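Local coordinates for SmhB (Serratia marcescens, PDB 6ZZH), which probably serves as the B component of a tripartite, largely alpha-helical pore-forming toxin related to the Bacillus haemolytic enterotoxins, at residues A[156-161]-A[247-252]; A[80-85]-A[111-116]. All coordinates share one frame; numbering follows the deposited sequence.

Contact 1 of 2, residues A[156-161]-A[247-252]; sequences NGVLEQ and RSQLNS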
ATOM      1  N   ASN A 156      10.826 -29.826 -10.594  1.00 29.40           N
ATOM      2  CA  ASN A 156      10.781 -28.384 -10.917  1.00 28.73           C
ATOM      3  C   ASN A 156       9.408 -28.040 -11.489  1.00 29.21           C
ATOM      4  O   ASN A 156       8.950 -26.901 -11.256  1.00 27.32           O
ATOM      5  CB  ASN A 156      11.963 -27.976 -11.794  1.00 30.85           C
ATOM      6  CG  ASN A 156      13.231 -27.906 -10.967  1.00 34.76           C
ATOM      7  OD1 ASN A 156      13.178 -27.638  -9.747  1.00 32.36           O
ATOM      8  ND2 ASN A 156      14.367 -28.133 -11.626  1.00 30.74           N
ATOM      9  N   GLY A 157       8.725 -28.985 -12.142  1.00 28.90           N
ATOM     10  CA  GLY A 157       7.354 -28.751 -12.626  1.00 27.36           C
ATOM     11  C   GLY A 157       6.420 -28.498 -11.464  1.00 26.04           C
ATOM     12  O   GLY A 157       5.627 -27.557 -11.517  1.00 24.98           O
ATOM     13  N   VAL A 158       6.528 -29.314 -10.422  1.00 26.16           N
ATOM     14  CA  VAL A 158       5.629 -29.215  -9.238  1.00 24.99           C
ATOM     15  C   VAL A 158       5.936 -27.899  -8.525  1.00 24.02           C
ATOM     16  O   VAL A 158       5.006 -27.232  -8.140  1.00 21.24           O
ATOM     17  CB  VAL A 158       5.784 -30.406  -8.291  1.00 25.31           C
ATOM     18  CG1 VAL A 158       5.121 -30.131  -6.953  1.00 25.53           C
ATOM     19  CG2 VAL A 158       5.230 -31.667  -8.923  1.00 26.60           C
ATOM     20  N   LEU A 159       7.216 -27.548  -8.403  1.00 25.16           N
ATOM     21  CA  LEU A 159       7.664 -26.299  -7.753  1.00 24.93           C
ATOM     22  C   LEU A 159       7.059 -25.110  -8.493  1.00 24.28           C
ATOM     23  O   LEU A 159       6.512 -24.216  -7.855  1.00 22.64           O
ATOM     24  CB  LEU A 159       9.196 -26.211  -7.773  1.00 25.50           C
ATOM     25  CG  LEU A 159       9.728 -24.838  -7.335  1.00 26.41           C
ATOM     26  CD1 LEU A 159       9.329 -24.541  -5.882  1.00 24.05           C
ATOM     27  CD2 LEU A 159      11.225 -24.723  -7.549  1.00 25.56           C
ATOM     28  N   GLU A 160       7.207 -25.075  -9.806  1.00 25.95           N
ATOM     29  CA  GLU A 160       6.774 -23.929 -10.622  1.00 25.62           C
ATOM     30  C   GLU A 160       5.248 -23.797 -10.549  1.00 26.39           C
ATOM     31  O   GLU A 160       4.728 -22.654 -10.463  1.00 25.84           O
ATOM     32  CB  GLU A 160       7.325 -24.071 -12.037  1.00 29.69           C
ATOM     33  CG  GLU A 160       6.879 -22.933 -12.926  1.00 36.78           C
ATOM     34  CD  GLU A 160       7.154 -21.492 -12.471  1.00 37.45           C
ATOM     35  OE1 GLU A 160       8.031 -21.252 -11.566  1.00 44.36           O
ATOM     36  OE2 GLU A 160       6.461 -20.604 -13.005  1.00 35.58           O
ATOM     37  N   GLN A 161       4.538 -24.905 -10.571  1.00 25.52           N
ATOM     38  CA  GLN A 161       3.064 -24.939 -10.437  1.00 27.13           C
ATOM     39  C   GLN A 161       2.657 -24.294  -9.112  1.00 23.05           C
ATOM     40  O   GLN A 161       1.777 -23.433  -9.109  1.00 22.74           O
ATOM     41  CB  GLN A 161       2.633 -26.403 -10.486  1.00 31.66           C
ATOM     42  CG  GLN A 161       1.143 -26.584 -10.377  1.00 36.54           C
ATOM     43  CD  GLN A 161       0.538 -25.979 -11.601  1.00 39.36           C
ATOM     44  OE1 GLN A 161       0.528 -24.757 -11.779  1.00 44.24           O
ATOM     45  NE2 GLN A 161       0.008 -26.864 -12.434  1.00 44.44           N
ATOM     46  N   ARG A 247       0.996 -29.443  -1.260  1.00 38.58           N
ATOM     47  CA  ARG A 247       2.371 -29.734  -1.749  1.00 38.40           C
ATOM     48  C   ARG A 247       3.253 -30.121  -0.556  1.00 41.76           C
ATOM     49  O   ARG A 247       4.414 -29.686  -0.516  1.00 38.35           O
ATOM     50  CB  ARG A 247       2.954 -28.530  -2.489  1.00 37.96           C
ATOM     51  CG  ARG A 247       2.601 -28.466  -3.966  1.00 38.91           C
ATOM     52  CD  ARG A 247       1.120 -28.519  -4.241  1.00 42.64           C
ATOM     53  NE  ARG A 247       0.892 -27.853  -5.515  1.00 45.01           N
ATOM     54  CZ  ARG A 247       0.267 -26.686  -5.700  1.00 39.42           C
ATOM     55  NH1 ARG A 247       0.156 -26.223  -6.930  1.00 34.86           N
ATOM     56  NH2 ARG A 247      -0.316 -26.030  -4.713  1.00 35.85           N
ATOM     57  N   SER A 248       2.758 -30.897   0.407  1.00 45.51           N
ATOM     58  CA  SER A 248       3.619 -31.358   1.536  1.00 51.95           C
ATOM     59  C   SER A 248       4.547 -32.513   1.086  1.00 50.95           C
ATOM     60  O   SER A 248       5.322 -32.986   1.937  1.00 56.63           O
ATOM     61  CB  SER A 248       2.812 -31.709   2.758  1.00 57.34           C
ATOM     62  OG  SER A 248       2.116 -32.930   2.559  1.00 66.66           O
ATOM     63  N   GLN A 249       4.492 -32.960  -0.180  1.00 47.50           N
ATOM     64  CA  GLN A 249       5.418 -33.986  -0.744  1.00 51.66           C
ATOM     65  C   GLN A 249       6.706 -33.302  -1.231  1.00 49.26           C
ATOM     66  O   GLN A 249       7.689 -34.011  -1.490  1.00 47.07           O
ATOM     67  CB  GLN A 249       4.807 -34.815  -1.887  1.00 58.75           C
ATOM     68  CG  GLN A 249       4.730 -34.121  -3.247  1.00 59.01           C
ATOM     69  CD  GLN A 249       3.704 -33.015  -3.281  1.00 61.73           C
ATOM     70  OE1 GLN A 249       2.917 -32.828  -2.345  1.00 61.72           O
ATOM     71  NE2 GLN A 249       3.709 -32.262  -4.364  1.00 47.67           N
ATOM     72  N   LEU A 250       6.691 -31.984  -1.407  1.00 43.16           N
ATOM     73  CA  LEU A 250       7.897 -31.206  -1.778  1.00 38.33           C
ATOM     74  C   LEU A 250       8.815 -31.184  -0.569  1.00 34.54           C
ATOM     75  O   LEU A 250       8.337 -31.376   0.540  1.00 31.54           O
ATOM     76  CB  LEU A 250       7.531 -29.783  -2.186  1.00 41.11           C
ATOM     77  CG  LEU A 250       7.612 -29.522  -3.685  1.00 48.60           C
ATOM     78  CD1 LEU A 250       6.863 -30.599  -4.455  1.00 51.73           C
ATOM     79  CD2 LEU A 250       7.081 -28.133  -4.012  1.00 46.33           C
ATOM     80  N   ASN A 251      10.104 -31.048  -0.813  1.00 32.41           N
ATOM     81  CA  ASN A 251      11.105 -30.993   0.275  1.00 31.58           C
ATOM     82  C   ASN A 251      10.738 -29.799   1.182  1.00 32.36           C
ATOM     83  O   ASN A 251      10.322 -28.731   0.635  1.00 27.96           O
ATOM     84  CB  ASN A 251      12.490 -30.947  -0.353  1.00 32.09           C
ATOM     85  CG  ASN A 251      13.533 -30.721   0.698  1.00 31.69           C
ATOM     86  OD1 ASN A 251      13.674 -29.610   1.205  1.00 32.88           O
ATOM     87  ND2 ASN A 251      14.263 -31.764   1.004  1.00 30.71           N
ATOM     88  N   SER A 252      10.910 -29.951   2.498  1.00 30.68           N
ATOM     89  CA  SER A 252      10.533 -28.946   3.525  1.00 29.87           C
ATOM     90  C   SER A 252      11.303 -27.655   3.315  1.00 27.86           C
ATOM     91  O   SER A 252      10.710 -26.561   3.512  1.00 27.71           O
ATOM     92  CB  SER A 252      10.787 -29.445   4.929  1.00 30.79           C
ATOM     93  OG  SER A 252      10.098 -30.647   5.134  1.00 35.22           O
TER

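Contact 2 of 2, residues A[80-85]-A[111-116]; sequences QDYFET and DKAKEY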
ATOM      1  N   GLN A  80      -4.067  19.110   1.769  1.00 19.84           N
ATOM      2  CA  GLN A  80      -4.834  19.861   2.767  1.00 20.24           C
ATOM      3  C   GLN A  80      -4.392  21.321   2.732  1.00 20.95           C
ATOM      4  O   GLN A  80      -5.248  22.191   2.746  1.00 20.09           O
ATOM      5  CB  GLN A  80      -4.587  19.259   4.155  1.00 21.04           C
ATOM      6  CG  GLN A  80      -5.532  19.763   5.211  1.00 22.52           C
ATOM      7  CD  GLN A  80      -5.309  19.050   6.523  1.00 24.09           C
ATOM      8  OE1 GLN A  80      -4.450  19.430   7.292  1.00 23.50           O
ATOM      9  NE2 GLN A  80      -6.114  18.035   6.804  1.00 24.35           N
ATOM     10  N   ASP A  81      -3.085  21.552   2.732  1.00 20.76           N
ATOM     11  CA  ASP A  81      -2.527  22.918   2.743  1.00 20.51           C
ATOM     12  C   ASP A  81      -2.937  23.593   1.441  1.00 20.23           C
ATOM     13  O   ASP A  81      -3.326  24.762   1.473  1.00 21.99           O
ATOM     14  CB  ASP A  81      -1.008  22.884   2.885  1.00 20.42           C
ATOM     15  CG  ASP A  81      -0.337  24.244   2.866  1.00 21.29           C
ATOM     16  OD1 ASP A  81      -0.698  25.067   3.683  1.00 22.64           O
ATOM     17  OD2 ASP A  81       0.557  24.462   2.034  1.00 21.96           O
ATOM     18  N   TYR A  82      -2.816  22.892   0.329  1.00 18.83           N
ATOM     19  CA  TYR A  82      -3.158  23.480  -0.979  1.00 19.82           C
ATOM     20  C   TYR A  82      -4.597  23.991  -0.929  1.00 20.23           C
ATOM     21  O   TYR A  82      -4.870  25.174  -1.270  1.00 21.34           O
ATOM     22  CB  TYR A  82      -3.010  22.523  -2.165  1.00 19.79           C
ATOM     23  CG  TYR A  82      -3.602  23.193  -3.363  1.00 20.45           C
ATOM     24  CD1 TYR A  82      -2.876  24.174  -4.035  1.00 21.78           C
ATOM     25  CD2 TYR A  82      -4.928  23.012  -3.703  1.00 20.16           C
ATOM     26  CE1 TYR A  82      -3.461  24.919  -5.055  1.00 21.78           C
ATOM     27  CE2 TYR A  82      -5.510  23.741  -4.725  1.00 21.24           C
ATOM     28  CZ  TYR A  82      -4.784  24.708  -5.395  1.00 21.72           C
ATOM     29  OH  TYR A  82      -5.379  25.482  -6.359  1.00 22.57           O
ATOM     30  N   PHE A  83      -5.518  23.111  -0.558  1.00 19.50           N
ATOM     31  CA  PHE A  83      -6.958  23.430  -0.604  1.00 20.37           C
ATOM     32  C   PHE A  83      -7.347  24.430   0.478  1.00 21.38           C
ATOM     33  O   PHE A  83      -8.184  25.230   0.179  1.00 19.72           O
ATOM     34  CB  PHE A  83      -7.773  22.152  -0.643  1.00 19.46           C
ATOM     35  CG  PHE A  83      -7.793  21.559  -2.020  1.00 18.41           C
ATOM     36  CD1 PHE A  83      -8.441  22.219  -3.060  1.00 19.52           C
ATOM     37  CD2 PHE A  83      -7.165  20.354  -2.268  1.00 17.29           C
ATOM     38  CE1 PHE A  83      -8.511  21.655  -4.324  1.00 19.14           C
ATOM     39  CE2 PHE A  83      -7.203  19.813  -3.539  1.00 17.68           C
ATOM     40  CZ  PHE A  83      -7.882  20.448  -4.560  1.00 18.43           C
ATOM     41  N   GLU A  84      -6.719  24.416   1.651  1.00 23.63           N
ATOM     42  CA  GLU A  84      -6.963  25.438   2.700  1.00 24.05           C
ATOM     43  C   GLU A  84      -6.538  26.795   2.145  1.00 23.63           C
ATOM     44  O   GLU A  84      -7.243  27.778   2.354  1.00 22.94           O
ATOM     45  CB  GLU A  84      -6.162  25.137   3.964  1.00 26.35           C
ATOM     46  CG  GLU A  84      -6.716  23.940   4.696  1.00 28.91           C
ATOM     47  CD  GLU A  84      -6.113  23.617   6.046  1.00 33.59           C
ATOM     48  OE1 GLU A  84      -5.056  24.164   6.374  1.00 39.36           O
ATOM     49  OE2 GLU A  84      -6.734  22.840   6.773  1.00 39.73           O
ATOM     50  N   THR A  85      -5.430  26.811   1.416  1.00 22.21           N
ATOM     51  CA  THR A  85      -4.897  28.043   0.809  1.00 23.04           C
ATOM     52  C   THR A  85      -5.831  28.529  -0.305  1.00 22.69           C
ATOM     53  O   THR A  85      -6.145  29.716  -0.336  1.00 23.54           O
ATOM     54  CB  THR A  85      -3.468  27.827   0.329  1.00 24.03           C
ATOM     55  OG1 THR A  85      -2.681  27.404   1.441  1.00 25.24           O
ATOM     56  CG2 THR A  85      -2.866  29.093  -0.226  1.00 26.20           C
ATOM     57  N   ASP A 111       2.073  28.381  -7.336  1.00 29.87           N
ATOM     58  CA  ASP A 111       3.409  28.075  -6.763  1.00 31.53           C
ATOM     59  C   ASP A 111       3.274  26.866  -5.840  1.00 29.98           C
ATOM     60  O   ASP A 111       4.069  25.932  -5.991  1.00 29.14           O
ATOM     61  CB  ASP A 111       4.005  29.281  -6.052  1.00 32.96           C
ATOM     62  CG  ASP A 111       4.435  30.405  -6.996  1.00 39.12           C
ATOM     63  OD1 ASP A 111       4.365  30.212  -8.263  1.00 37.76           O
ATOM     64  OD2 ASP A 111       4.850  31.483  -6.465  1.00 38.30           O
ATOM     65  N   LYS A 112       2.293  26.888  -4.938  1.00 29.54           N
ATOM     66  CA  LYS A 112       2.070  25.760  -3.998  1.00 29.72           C
ATOM     67  C   LYS A 112       1.804  24.477  -4.792  1.00 26.39           C
ATOM     68  O   LYS A 112       2.466  23.503  -4.544  1.00 26.04           O
ATOM     69  CB  LYS A 112       0.928  26.063  -3.034  1.00 31.59           C
ATOM     70  CG  LYS A 112       1.267  27.162  -2.065  1.00 37.16           C
ATOM     71  CD  LYS A 112       0.189  27.378  -1.065  1.00 38.86           C
ATOM     72  CE  LYS A 112       0.293  26.401   0.068  1.00 37.91           C
ATOM     73  NZ  LYS A 112       1.229  26.920   1.085  1.00 36.01           N
ATOM     74  N   ALA A 113       0.859  24.503  -5.723  1.00 24.20           N
ATOM     75  CA  ALA A 113       0.484  23.352  -6.552  1.00 24.74           C
ATOM     76  C   ALA A 113       1.730  22.804  -7.257  1.00 26.57           C
ATOM     77  O   ALA A 113       1.892  21.569  -7.254  1.00 25.75           O
ATOM     78  CB  ALA A 113      -0.594  23.759  -7.547  1.00 25.98           C
ATOM     79  N   LYS A 114       2.588  23.666  -7.823  1.00 27.65           N
ATOM     80  CA  LYS A 114       3.801  23.196  -8.546  1.00 28.97           C
ATOM     81  C   LYS A 114       4.767  22.589  -7.530  1.00 26.14           C
ATOM     82  O   LYS A 114       5.332  21.509  -7.787  1.00 25.85           O
ATOM     83  CB  LYS A 114       4.381  24.315  -9.423  1.00 35.46           C
ATOM     84  CG  LYS A 114       3.547  24.561 -10.680  1.00 42.51           C
ATOM     85  CD  LYS A 114       4.158  25.485 -11.709  1.00 47.81           C
ATOM     86  CE  LYS A 114       4.283  26.920 -11.258  1.00 50.49           C
ATOM     87  NZ  LYS A 114       4.743  27.775 -12.383  1.00 52.55           N
ATOM     88  N   GLU A 115       4.927  23.229  -6.382  1.00 25.14           N
ATOM     89  CA  GLU A 115       5.782  22.680  -5.306  1.00 24.45           C
ATOM     90  C   GLU A 115       5.293  21.265  -4.991  1.00 24.03           C
ATOM     91  O   GLU A 115       6.097  20.334  -4.989  1.00 22.58           O
ATOM     92  CB  GLU A 115       5.713  23.604  -4.103  1.00 27.57           C
ATOM     93  CG  GLU A 115       6.524  23.176  -2.884  1.00 28.13           C
ATOM     94  CD  GLU A 115       6.227  24.036  -1.661  1.00 32.88           C
ATOM     95  OE1 GLU A 115       5.769  25.210  -1.823  1.00 33.49           O
ATOM     96  OE2 GLU A 115       6.426  23.541  -0.534  1.00 37.51           O
ATOM     97  N   TYR A 116       3.994  21.078  -4.786  1.00 23.30           N
ATOM     98  CA  TYR A 116       3.443  19.769  -4.342  1.00 21.12           C
ATOM     99  C   TYR A 116       3.417  18.763  -5.503  1.00 20.32           C
ATOM    100  O   TYR A 116       3.633  17.558  -5.245  1.00 17.58           O
ATOM    101  CB  TYR A 116       2.129  20.025  -3.618  1.00 20.94           C
ATOM    102  CG  TYR A 116       2.244  20.886  -2.375  1.00 20.63           C
ATOM    103  CD1 TYR A 116       3.358  20.858  -1.549  1.00 21.61           C
ATOM    104  CD2 TYR A 116       1.163  21.627  -1.949  1.00 21.62           C
ATOM    105  CE1 TYR A 116       3.442  21.619  -0.394  1.00 22.17           C
ATOM    106  CE2 TYR A 116       1.220  22.387  -0.798  1.00 23.57           C
ATOM    107  CZ  TYR A 116       2.356  22.372  -0.007  1.00 24.10           C
ATOM    108  OH  TYR A 116       2.358  23.063   1.158  1.00 25.66           O
TER

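Contact 1 of 2, residues A[156-161]-A[247-252]
Val158, in the first turn of helix 156-185, meets Leu250 and Arg247 of the loop that leads from helix 230-245 into helix 252-300. That loop folds into a type I beta turn from Arg247 to Leu250, closed by a weak hydrogen bond of 3.4 Å from Leu250 N to Arg247 O, and the contact is a turn packed against the start of a helix at the protein surface. Val158 makes its approach with CG1, which stands anti to the backbone N (chi1 166°); Val158 CG1 lies 4.2 Å from Arg247 CG and 4.1 Å from Leu250 CD2. The valine and leucine branches pass one another, pointing opposite ways, but the placing of Leu250 CD1 so near Val158 CG1 is doubtful. Leu159 contributes mainly its backbone, with Leu159 CA 4.2 Å from Leu250 CD2, while its side chain is directed to Val145 and Asn149 of helix 99-151 and to Val254 and Ser258 of helix 252-300. Three residues after Val158, Gln161 meets the guanidinium of Arg247, its amide turned 50° from the guanidinium plane. Arg247 is held on both terminal nitrogens, by a salt bridge from NH1 to Asp165 OD2 and a hydrogen bond from NH2 to Leu243 O, which should fix the rotation of the guanidinium. Gln161 CG comes to that group's edge, in its plane, 3.6 Å from Arg247 NH1.

Contact 2 of 2, residues A[80-85]-A[111-116]
Lys112 reaches across from helix 99-151 to Tyr82, Thr85 and Asp81 of helix 44-92. Lys112 CB sits near the plane of the Tyr82 ring, at the edge, 4.4 Å from Tyr82 CD1. Beyond CG the chain passes at a slant over Thr85: Lys112 CD lies 3.6 Å from Thr85 CG2, and Lys112 CE 3.4 Å from Thr85 OG1. Bends at chi3 and chi4 then curl the end back, and Lys112 NZ forms a salt bridge to Asp81 OD2 at 2.7 Å, weak as a hydrogen bond. Asp81 OD2 also accepts a very short bond of 2.4 Å from Tyr116 OH; the oxygen lies at the edge of the Tyr116 ring, the carboxylate plane turned 70° from the ring. OD2 is too close to a neighbour in the model, so its exact place, and with it the shortness of the bond to the tyrosine, is doubtful. Thr85 OG1 is itself tied to Asp81 O at 2.7 Å, and Thr85 N reaches this carbonyl from the opposite face. Deeper in the interface Tyr82 CE1 packs 4.0 Å from Ala113 CB, and both residues also touch Leu292 of helix 252-300; the Tyr82 hydroxyl bonds to Gln86 OE1. With local axes 10.0 Å apart and 170° between their directions, this is the antiparallel helix pairing of an elongated helical bundle, as in the Bacillus HBL toxin family.

From the N terminus, helix 5-31 precedes the long helix 44-92, which turns at its end into helix 99-151. Contact 2 closes this hairpin, with 25 residues between its segments. Helix 99-151 then runs to the other side of the chain's centre, where helix 156-185 begins. Contact 1 closes a larger loop of 85 residues, holding the rest of that helix, three strands and helix 230-245. The loops follow in series, neither nested nor crossed. Contact 1 and contact 2 do not touch: the centres of contacts 1 and 2 are about 53 Å apart and their nearest atoms about 39 Å. Helix 252-300 spans this distance, packing beside both.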